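Local structure of enterobactin biosynthesis protein YbdZ (Escherichia coli, 5JA1) at residues B[15-20]-B[29-34]. The protein takes part in making the siderophore enterobactin, supporting the catalytic function of EntF and being required for amino acid adenylation in non-ribosomal peptide biosynthesis. Numbering follows the deposited sequence.
Sequences AFYILR and WPQQCV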
loop_
_atom_site.group_PDB
_atom_site.type_symbol
_atom_site.label_atom_id
_atom_site.label_comp_id
_atom_site.label_asym_id
_atom_site.label_seq_id
_atom_site.Cartn_x
_atom_site.Cartn_y
_atom_site.Cartn_z
ATOM N N ALA B 15 -28.468 -10.128 7.469
ATOM C CA ALA B 15 -29.378 -10.665 6.470
ATOM C C ALA B 15 -29.169 -9.931 5.152
ATOM O O ALA B 15 -28.823 -8.747 5.130
ATOM C CB ALA B 15 -30.833 -10.534 6.923
ATOM N N PHE B 16 -29.378 -10.644 4.049
ATOM C CA PHE B 16 -29.071 -10.099 2.733
ATOM C C PHE B 16 -30.120 -10.516 1.718
ATOM O O PHE B 16 -30.459 -11.700 1.621
ATOM C CB PHE B 16 -27.689 -10.561 2.257
ATOM C CG PHE B 16 -26.559 -10.079 3.117
ATOM C CD1 PHE B 16 -25.985 -8.839 2.897
ATOM C CD2 PHE B 16 -26.068 -10.868 4.144
ATOM C CE1 PHE B 16 -24.940 -8.391 3.688
ATOM C CE2 PHE B 16 -25.025 -10.427 4.937
ATOM C CZ PHE B 16 -24.460 -9.188 4.709
ATOM N N TYR B 17 -30.625 -9.543 0.962
ATOM C CA TYR B 17 -31.344 -9.851 -0.262
ATOM C C TYR B 17 -30.390 -10.463 -1.282
ATOM O O TYR B 17 -29.165 -10.369 -1.165
ATOM C CB TYR B 17 -31.968 -8.593 -0.873
ATOM C CG TYR B 17 -32.997 -7.875 -0.032
ATOM C CD1 TYR B 17 -34.346 -8.191 -0.132
ATOM C CD2 TYR B 17 -32.626 -6.850 0.829
ATOM C CE1 TYR B 17 -35.293 -7.525 0.621
ATOM C CE2 TYR B 17 -33.568 -6.178 1.586
ATOM C CZ TYR B 17 -34.899 -6.519 1.479
ATOM O OH TYR B 17 -35.836 -5.851 2.233
ATOM N N ILE B 18 -30.966 -11.086 -2.304
ATOM C CA ILE B 18 -30.225 -11.503 -3.487
ATOM C C ILE B 18 -30.899 -10.861 -4.689
ATOM O O ILE B 18 -32.059 -11.164 -4.994
ATOM C CB ILE B 18 -30.160 -13.030 -3.631
ATOM C CG1 ILE B 18 -29.511 -13.645 -2.389
ATOM C CG2 ILE B 18 -29.375 -13.407 -4.878
ATOM C CD1 ILE B 18 -29.216 -15.123 -2.514
ATOM N N LEU B 19 -30.181 -9.964 -5.356
ATOM C CA LEU B 19 -30.713 -9.174 -6.454
ATOM C C LEU B 19 -30.149 -9.662 -7.783
ATOM O O LEU B 19 -29.147 -10.380 -7.833
ATOM C CB LEU B 19 -30.392 -7.689 -6.257
ATOM C CG LEU B 19 -30.659 -7.114 -4.862
ATOM C CD1 LEU B 19 -30.368 -5.624 -4.842
ATOM C CD2 LEU B 19 -32.086 -7.392 -4.408
ATOM N N ARG B 20 -30.808 -9.256 -8.866
ATOM C CA ARG B 20 -30.425 -9.688 -10.203
ATOM C C ARG B 20 -30.731 -8.580 -11.198
ATOM O O ARG B 20 -31.823 -8.004 -11.168
ATOM C CB ARG B 20 -31.160 -10.973 -10.600
ATOM C CG ARG B 20 -30.848 -11.465 -12.002
ATOM C CD ARG B 20 -31.754 -12.621 -12.391
ATOM N NE ARG B 20 -31.406 -13.171 -13.697
ATOM C CZ ARG B 20 -31.872 -12.709 -14.854
ATOM N NH1 ARG B 20 -32.711 -11.682 -14.871
ATOM N NH2 ARG B 20 -31.500 -13.273 -15.994
ATOM N N TRP B 29 -27.551 -7.734 -1.195
ATOM C CA TRP B 29 -27.836 -6.407 -0.684
ATOM C C TRP B 29 -28.239 -6.524 0.781
ATOM O O TRP B 29 -29.141 -7.313 1.114
ATOM C CB TRP B 29 -28.932 -5.697 -1.484
ATOM C CG TRP B 29 -28.942 -4.225 -1.226
ATOM C CD1 TRP B 29 -29.859 -3.527 -0.495
ATOM C CD2 TRP B 29 -27.970 -3.271 -1.670
ATOM N NE1 TRP B 29 -29.526 -2.194 -0.470
ATOM C CE2 TRP B 29 -28.370 -2.010 -1.183
ATOM C CE3 TRP B 29 -26.805 -3.359 -2.439
ATOM C CZ2 TRP B 29 -27.647 -0.847 -1.440
ATOM C CZ3 TRP B 29 -26.087 -2.202 -2.692
ATOM C CH2 TRP B 29 -26.511 -0.963 -2.194
ATOM N N PRO B 30 -27.602 -5.772 1.675
ATOM C CA PRO B 30 -27.941 -5.872 3.097
ATOM C C PRO B 30 -29.359 -5.389 3.360
ATOM O O PRO B 30 -29.818 -4.401 2.783
ATOM C CB PRO B 30 -26.900 -4.973 3.775
ATOM C CG PRO B 30 -26.460 -4.030 2.708
ATOM C CD PRO B 30 -26.548 -4.778 1.415
ATOM N N GLN B 31 -30.051 -6.113 4.243
ATOM C CA GLN B 31 -31.455 -5.829 4.522
ATOM C C GLN B 31 -31.662 -4.400 5.009
ATOM O O GLN B 31 -32.713 -3.802 4.749
ATOM C CB GLN B 31 -31.985 -6.828 5.551
ATOM C CG GLN B 31 -33.466 -6.702 5.860
ATOM C CD GLN B 31 -33.908 -7.637 6.968
ATOM O OE1 GLN B 31 -33.080 -8.208 7.678
ATOM N NE2 GLN B 31 -35.217 -7.802 7.122
ATOM N N GLN B 32 -30.672 -3.829 5.691
ATOM C CA GLN B 32 -30.826 -2.528 6.332
ATOM C C GLN B 32 -30.635 -1.353 5.381
ATOM O O GLN B 32 -30.747 -0.203 5.821
ATOM C CB GLN B 32 -29.843 -2.405 7.499
ATOM C CG GLN B 32 -28.373 -2.428 7.102
ATOM C CD GLN B 32 -27.825 -3.831 6.925
ATOM O OE1 GLN B 32 -28.572 -4.782 6.688
ATOM N NE2 GLN B 32 -26.509 -3.968 7.042
ATOM N N CYS B 33 -30.362 -1.596 4.104
ATOM C CA CYS B 33 -30.078 -0.526 3.159
ATOM C C CYS B 33 -31.187 -0.415 2.120
ATOM O O CYS B 33 -31.841 -1.403 1.774
ATOM C CB CYS B 33 -28.732 -0.754 2.463
ATOM S SG CYS B 33 -27.329 -0.807 3.602
ATOM N N VAL B 34 -31.392 0.808 1.631
ATOM C CA VAL B 34 -32.396 1.051 0.605
ATOM C C VAL B 34 -32.007 0.337 -0.684
ATOM O O VAL B 34 -30.859 0.422 -1.131
ATOM C CB VAL B 34 -32.555 2.550 0.361
#
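Ala-15 O accepts a hydrogen bond from Gln-31 N (3.0 Å), at the open end of an antiparallel beta hairpin, the first two strands of the three-stranded sheet of this MbtH-like protein. Phe-16 faces Pro-30 as a non-hydrogen-bonded pair. With CG anti to its carbonyl carbon (chi1 -63°), the ring places CE1 3.9 Å from Pro-30 CB, on the sheet face covered by helix 48-58. Tyr-17 then forms the hydrogen-bonded pair with Trp-29: Tyr-17 N reaches Trp-29 O within its carbonyl plane at 2.7 Å, while Trp-29 N returns to Tyr-17 O. On the other face, the tyrosine ring turns its edge to Trp-29 O and Pro-30 O and puts CE2 3.6 Å from Gln-31 CA. A glycine here would probably open a gap beside Gln-31 CA, where the ring now packs. Leu-19 lays CD1 against Trp-29 CB (3.7 Å). Trp-29 swings its indole away from the first strand, CG anti to the backbone N (chi1 -163°), toward Leu-35, Pro-36 and an apolar side chain of another protein chain. Pro-30 CD lies 3.6 Å above one indole face, toward its rim, and Trp-29 NE1 bonds weakly to both Val-34 O (3.0 Å) and Cys-33 O, the latter in the ring plane.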